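Uroporphyrinogen-III synthetase (PDB 3RE1) probably catalyses the cyclization of the linear tetrapyrrole hydroxymethylbilane to uroporphyrinogen III in porphyrin biosynthesis. Local coordinates at residues R58-V72 with L84-F98. Numbering follows the deposited sequence.
Sequences RSIIFELLNYSAVIV and LIDEVWPQPPMQPWF
L84 CD2 packs on I61 CG1 where helix 75-88 meets helix 54-62. The axes of the helical segments 84-88 and 58-62 cross at -76°, 9.9 Å apart at closest approach. Helix 75-88 is the crossover of a beta-alpha-beta unit that joins parallel neighbours 69-72 and 97-99. R58 NH1 donates a hydrogen bond to E87 OE2 at 2.8 Å, part of a salt bridge. It meets the anti side of the carboxylate, but R58 is poorly ordered, so this geometry is approximate. V88 CG2 sits over one face of that guanidinium and touches I61 CG2, while CG1 meets the edge of the F62 ring. W89 NE1 donates to I61 O at 3.0 Å, in the indole plane but above the carbonyl plane. W89 CH2 touches L65 CD2. P93 CG meets L64 CD1, which also reaches the W97 ring edge at CZ2. P96 O accepts from V70 N. W97 and V70 pair in the parallel ladder and share a sheet face, opposite to I71 and F98. With chi1 171°, V70 turns CG1 over the centre of the W97 six-membered ring, a CH-pi contact at 3.6 Å, and CG2 toward NE1. F98 N bonds to V70 O, and V72 N to F98 O. A69 CB lies at the F98 ring edge, 3.7 Å from CE1.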
loop_
_atom_site.group_PDB
_atom_site.type_symbol
_atom_site.label_atom_id
_atom_site.label_comp_id
_atom_site.label_asym_id
_atom_site.label_seq_id
_atom_site.Cartn_x
_atom_site.Cartn_y
_atom_site.Cartn_z
ATOM N N ARG A 58 5.460 -23.458 -4.320
ATOM C CA ARG A 58 5.597 -24.189 -3.080
ATOM C C ARG A 58 7.038 -24.637 -2.932
ATOM O O ARG A 58 7.572 -24.739 -1.822
ATOM C CB ARG A 58 4.689 -25.406 -3.059
ATOM C CG ARG A 58 4.694 -26.092 -1.711
ATOM C CD ARG A 58 3.810 -27.325 -1.688
ATOM N NE ARG A 58 3.873 -27.972 -0.376
ATOM C CZ ARG A 58 3.340 -27.477 0.745
ATOM N NH1 ARG A 58 2.682 -26.324 0.732
ATOM N NH2 ARG A 58 3.475 -28.134 1.894
ATOM N N SER A 59 7.666 -24.908 -4.070
ATOM C CA SER A 59 9.053 -25.359 -4.078
ATOM C C SER A 59 9.977 -24.186 -3.873
ATOM O O SER A 59 11.059 -24.337 -3.296
ATOM C CB SER A 59 9.388 -26.034 -5.401
ATOM O OG SER A 59 8.620 -27.206 -5.558
ATOM N N ILE A 60 9.566 -23.018 -4.362
ATOM C CA ILE A 60 10.385 -21.847 -4.169
ATOM C C ILE A 60 10.488 -21.577 -2.666
ATOM O O ILE A 60 11.545 -21.213 -2.159
ATOM C CB ILE A 60 9.867 -20.619 -4.951
ATOM C CG1 ILE A 60 10.530 -19.358 -4.416
ATOM C CG2 ILE A 60 8.380 -20.475 -4.820
ATOM C CD1 ILE A 60 10.463 -18.145 -5.347
ATOM N N ILE A 61 9.389 -21.800 -1.953
ATOM C CA ILE A 61 9.382 -21.659 -0.502
ATOM C C ILE A 61 10.385 -22.588 0.175
ATOM O O ILE A 61 11.126 -22.160 1.018
ATOM C CB ILE A 61 7.987 -21.931 0.074
ATOM C CG1 ILE A 61 7.076 -20.711 -0.143
ATOM C CG2 ILE A 61 8.084 -22.284 1.569
ATOM C CD1 ILE A 61 7.177 -19.932 -1.466
ATOM N N PHE A 62 10.416 -23.860 -0.211
ATOM C CA PHE A 62 11.390 -24.810 0.336
ATOM C C PHE A 62 12.855 -24.449 0.008
ATOM O O PHE A 62 13.764 -24.685 0.823
ATOM C CB PHE A 62 11.087 -26.225 -0.166
ATOM C CG PHE A 62 11.943 -27.290 0.463
ATOM C CD1 PHE A 62 11.530 -27.920 1.640
ATOM C CD2 PHE A 62 13.174 -27.663 -0.105
ATOM C CE1 PHE A 62 12.302 -28.913 2.246
ATOM C CE2 PHE A 62 13.964 -28.647 0.495
ATOM C CZ PHE A 62 13.507 -29.291 1.686
ATOM N N GLU A 63 13.088 -23.874 -1.171
ATOM C CA GLU A 63 14.449 -23.473 -1.535
ATOM C C GLU A 63 14.827 -22.013 -1.285
ATOM O O GLU A 63 15.725 -21.505 -1.930
ATOM C CB GLU A 63 14.756 -23.865 -2.983
ATOM C CG GLU A 63 15.051 -25.369 -3.133
ATOM C CD GLU A 63 15.522 -25.735 -4.523
ATOM O OE1 GLU A 63 16.751 -25.617 -4.806
ATOM O OE2 GLU A 63 14.650 -26.128 -5.337
ATOM N N LEU A 64 14.154 -21.361 -0.335
ATOM C CA LEU A 64 14.420 -19.956 0.023
ATOM C C LEU A 64 15.886 -19.655 0.188
ATOM O O LEU A 64 16.303 -18.552 -0.040
ATOM C CB LEU A 64 13.710 -19.555 1.316
ATOM C CG LEU A 64 12.245 -19.212 1.166
ATOM C CD1 LEU A 64 11.695 -18.849 2.523
ATOM C CD2 LEU A 64 12.047 -18.092 0.206
ATOM N N LEU A 65 16.657 -20.662 0.567
ATOM C CA LEU A 65 18.083 -20.478 0.743
ATOM C C LEU A 65 18.794 -20.192 -0.559
ATOM O O LEU A 65 19.919 -19.712 -0.553
ATOM C CB LEU A 65 18.707 -21.694 1.417
ATOM C CG LEU A 65 18.152 -22.102 2.783
ATOM C CD1 LEU A 65 19.051 -23.218 3.355
ATOM C CD2 LEU A 65 18.053 -20.925 3.731
ATOM N N ASN A 66 18.130 -20.475 -1.674
ATOM C CA ASN A 66 18.668 -20.132 -2.991
ATOM C C ASN A 66 18.978 -18.630 -3.082
ATOM O O ASN A 66 19.838 -18.186 -3.866
ATOM C CB ASN A 66 17.686 -20.509 -4.112
ATOM C CG ASN A 66 17.873 -21.931 -4.574
ATOM O OD1 ASN A 66 18.924 -22.518 -4.310
ATOM N ND2 ASN A 66 16.864 -22.504 -5.260
ATOM N N TYR A 67 18.273 -17.855 -2.287
ATOM C CA TYR A 67 18.462 -16.414 -2.291
ATOM C C TYR A 67 19.336 -15.992 -1.117
ATOM O O TYR A 67 19.327 -16.619 -0.053
ATOM C CB TYR A 67 17.093 -15.689 -2.214
ATOM C CG TYR A 67 16.200 -16.064 -3.377
ATOM C CD1 TYR A 67 16.235 -15.359 -4.573
ATOM C CD2 TYR A 67 15.381 -17.142 -3.300
ATOM C CE1 TYR A 67 15.488 -15.737 -5.654
ATOM C CE2 TYR A 67 14.601 -17.520 -4.363
ATOM C CZ TYR A 67 14.654 -16.830 -5.544
ATOM O OH TYR A 67 13.833 -17.217 -6.600
ATOM N N SER A 68 20.049 -14.893 -1.328
ATOM C CA SER A 68 20.881 -14.277 -0.328
ATOM C C SER A 68 20.035 -13.428 0.579
ATOM O O SER A 68 20.410 -13.194 1.718
ATOM C CB SER A 68 21.913 -13.380 -1.024
ATOM O OG SER A 68 22.624 -14.109 -2.011
ATOM N N ALA A 69 18.904 -12.945 0.068
ATOM C CA ALA A 69 18.028 -12.074 0.862
ATOM C C ALA A 69 16.597 -12.103 0.408
ATOM O O ALA A 69 16.323 -12.274 -0.775
ATOM C CB ALA A 69 18.542 -10.621 0.878
ATOM N N VAL A 70 15.690 -11.914 1.370
ATOM C CA VAL A 70 14.275 -11.869 1.104
ATOM C C VAL A 70 13.737 -10.532 1.550
ATOM O O VAL A 70 13.926 -10.157 2.698
ATOM C CB VAL A 70 13.517 -12.942 1.894
ATOM C CG1 VAL A 70 12.021 -12.726 1.759
ATOM C CG2 VAL A 70 13.880 -14.287 1.395
ATOM N N ILE A 71 13.063 -9.832 0.639
ATOM C CA ILE A 71 12.423 -8.540 0.905
ATOM C C ILE A 71 10.898 -8.694 0.862
ATOM O O ILE A 71 10.319 -9.282 -0.067
ATOM C CB ILE A 71 12.797 -7.477 -0.194
ATOM C CG1 ILE A 71 14.309 -7.274 -0.297
ATOM C CG2 ILE A 71 12.152 -6.158 0.112
ATOM C CD1 ILE A 71 14.788 -6.611 -1.590
ATOM N N VAL A 72 10.236 -8.153 1.862
ATOM C CA VAL A 72 8.769 -8.220 1.929
ATOM C C VAL A 72 8.245 -6.769 1.907
ATOM O O VAL A 72 8.654 -5.919 2.685
ATOM C CB VAL A 72 8.316 -8.948 3.196
ATOM C CG1 VAL A 72 6.788 -9.068 3.258
ATOM C CG2 VAL A 72 8.942 -10.315 3.255
ATOM N N LEU A 84 3.182 -19.523 4.850
ATOM C CA LEU A 84 3.791 -20.498 3.952
ATOM C C LEU A 84 5.053 -21.136 4.570
ATOM O O LEU A 84 5.202 -22.356 4.533
ATOM C CB LEU A 84 4.118 -19.840 2.625
ATOM C CG LEU A 84 3.264 -20.245 1.434
ATOM C CD1 LEU A 84 1.792 -20.087 1.695
ATOM C CD2 LEU A 84 3.695 -19.347 0.307
ATOM N N ILE A 85 5.934 -20.304 5.130
ATOM C CA ILE A 85 7.111 -20.756 5.832
ATOM C C ILE A 85 6.697 -21.776 6.889
ATOM O O ILE A 85 7.170 -22.908 6.896
ATOM C CB ILE A 85 7.828 -19.584 6.534
ATOM C CG1 ILE A 85 8.573 -18.732 5.512
ATOM C CG2 ILE A 85 8.844 -20.076 7.522
ATOM C CD1 ILE A 85 7.719 -17.927 4.552
ATOM N N ASP A 86 5.810 -21.368 7.785
ATOM C CA ASP A 86 5.403 -22.216 8.894
ATOM C C ASP A 86 4.891 -23.571 8.438
ATOM O O ASP A 86 4.940 -24.554 9.175
ATOM C CB ASP A 86 4.317 -21.535 9.705
ATOM C CG ASP A 86 3.935 -22.332 10.914
ATOM O OD1 ASP A 86 4.732 -22.337 11.878
ATOM O OD2 ASP A 86 2.844 -22.947 10.891
ATOM N N GLU A 87 4.402 -23.622 7.216
ATOM C CA GLU A 87 3.877 -24.860 6.706
ATOM C C GLU A 87 4.956 -25.812 6.222
ATOM O O GLU A 87 4.846 -27.017 6.433
ATOM C CB GLU A 87 2.924 -24.558 5.574
ATOM C CG GLU A 87 2.299 -25.765 4.922
ATOM C CD GLU A 87 1.060 -25.380 4.131
ATOM O OE1 GLU A 87 -0.007 -25.153 4.768
ATOM O OE2 GLU A 87 1.153 -25.278 2.879
ATOM N N VAL A 88 5.985 -25.277 5.570
ATOM C CA VAL A 88 7.063 -26.098 4.988
ATOM C C VAL A 88 8.330 -26.179 5.857
ATOM O O VAL A 88 8.956 -27.215 5.930
ATOM C CB VAL A 88 7.461 -25.573 3.565
ATOM C CG1 VAL A 88 8.532 -26.474 2.929
ATOM C CG2 VAL A 88 6.240 -25.490 2.658
ATOM N N TRP A 89 8.701 -25.077 6.494
ATOM C CA TRP A 89 9.856 -25.027 7.378
ATOM C C TRP A 89 9.532 -25.402 8.822
ATOM O O TRP A 89 8.815 -24.666 9.510
ATOM C CB TRP A 89 10.452 -23.617 7.375
ATOM C CG TRP A 89 11.060 -23.272 6.078
ATOM C CD1 TRP A 89 10.426 -23.147 4.879
ATOM C CD2 TRP A 89 12.445 -23.064 5.824
ATOM N NE1 TRP A 89 11.328 -22.876 3.908
ATOM C CE2 TRP A 89 12.576 -22.821 4.455
ATOM C CE3 TRP A 89 13.581 -23.062 6.624
ATOM C CZ2 TRP A 89 13.806 -22.584 3.864
ATOM C CZ3 TRP A 89 14.789 -22.812 6.044
ATOM C CH2 TRP A 89 14.899 -22.588 4.681
ATOM N N PRO A 90 10.078 -26.530 9.309
ATOM C CA PRO A 90 9.850 -26.893 10.718
ATOM C C PRO A 90 10.394 -25.805 11.658
ATOM O O PRO A 90 10.077 -25.781 12.835
ATOM C CB PRO A 90 10.603 -28.214 10.860
ATOM C CG PRO A 90 10.631 -28.778 9.443
ATOM C CD PRO A 90 10.859 -27.568 8.600
ATOM N N GLN A 91 11.188 -24.893 11.106
ATOM C CA GLN A 91 11.750 -23.770 11.831
ATOM C C GLN A 91 11.954 -22.621 10.858
ATOM O O GLN A 91 12.029 -22.826 9.632
ATOM C CB GLN A 91 13.103 -24.149 12.420
ATOM C CG GLN A 91 13.073 -24.472 13.888
ATOM C CD GLN A 91 14.421 -24.977 14.426
ATOM O OE1 GLN A 91 14.681 -24.905 15.631
ATOM N NE2 GLN A 91 15.271 -25.498 13.540
ATOM N N PRO A 92 12.043 -21.395 11.387
ATOM C CA PRO A 92 12.238 -20.246 10.501
ATOM C C PRO A 92 13.606 -20.262 9.826
ATOM O O PRO A 92 14.569 -20.700 10.426
ATOM C CB PRO A 92 12.059 -19.051 11.445
ATOM C CG PRO A 92 12.329 -19.606 12.801
ATOM C CD PRO A 92 11.736 -20.964 12.763
ATOM N N PRO A 93 13.690 -19.789 8.566
ATOM C CA PRO A 93 14.952 -19.745 7.812
ATOM C C PRO A 93 16.020 -18.859 8.439
ATOM O O PRO A 93 15.721 -17.795 8.933
ATOM C CB PRO A 93 14.520 -19.196 6.454
ATOM C CG PRO A 93 13.073 -19.589 6.340
ATOM C CD PRO A 93 12.559 -19.353 7.731
ATOM N N MET A 94 17.264 -19.305 8.419
ATOM C CA MET A 94 18.375 -18.508 8.923
ATOM C C MET A 94 18.965 -17.672 7.799
ATOM O O MET A 94 20.112 -17.860 7.403
ATOM C CB MET A 94 19.470 -19.407 9.457
ATOM C CG MET A 94 19.107 -20.067 10.749
ATOM S SD MET A 94 19.452 -19.066 12.230
ATOM C CE MET A 94 17.812 -19.121 13.108
ATOM N N GLN A 95 18.173 -16.753 7.268
ATOM C CA GLN A 95 18.655 -15.885 6.205
ATOM C C GLN A 95 18.155 -14.451 6.421
ATOM O O GLN A 95 17.125 -14.242 7.070
ATOM C CB GLN A 95 18.227 -16.429 4.835
ATOM C CG GLN A 95 16.962 -15.866 4.278
ATOM C CD GLN A 95 16.437 -16.646 3.073
ATOM O OE1 GLN A 95 17.166 -16.911 2.096
ATOM N NE2 GLN A 95 15.157 -17.009 3.140
ATOM N N PRO A 96 18.887 -13.451 5.880
ATOM C CA PRO A 96 18.508 -12.037 6.011
ATOM C C PRO A 96 17.195 -11.742 5.330
ATOM O O PRO A 96 16.970 -12.148 4.186
ATOM C CB PRO A 96 19.661 -11.298 5.342
ATOM C CG PRO A 96 20.824 -12.234 5.471
ATOM C CD PRO A 96 20.212 -13.587 5.246
ATOM N N TRP A 97 16.312 -11.072 6.066
ATOM C CA TRP A 97 14.995 -10.676 5.587
ATOM C C TRP A 97 14.893 -9.181 5.855
ATOM O O TRP A 97 15.401 -8.689 6.872
ATOM C CB TRP A 97 13.895 -11.425 6.351
ATOM C CG TRP A 97 13.620 -12.813 5.836
ATOM C CD1 TRP A 97 14.527 -13.821 5.650
ATOM C CD2 TRP A 97 12.349 -13.343 5.438
ATOM N NE1 TRP A 97 13.899 -14.929 5.134
ATOM C CE2 TRP A 97 12.562 -14.663 5.013
ATOM C CE3 TRP A 97 11.057 -12.824 5.398
ATOM C CZ2 TRP A 97 11.518 -15.474 4.536
ATOM C CZ3 TRP A 97 10.017 -13.638 4.921
ATOM C CH2 TRP A 97 10.259 -14.936 4.495
ATOM N N PHE A 98 14.234 -8.455 4.951
ATOM C CA PHE A 98 14.104 -7.023 5.105
ATOM C C PHE A 98 12.713 -6.546 4.790
ATOM O O PHE A 98 11.942 -7.258 4.124
ATOM C CB PHE A 98 15.129 -6.334 4.196
ATOM C CG PHE A 98 16.533 -6.846 4.379
ATOM C CD1 PHE A 98 16.956 -7.972 3.723
ATOM C CD2 PHE A 98 17.421 -6.223 5.253
ATOM C CE1 PHE A 98 18.255 -8.461 3.898
ATOM C CE2 PHE A 98 18.735 -6.713 5.414
ATOM C CZ PHE A 98 19.133 -7.828 4.737
#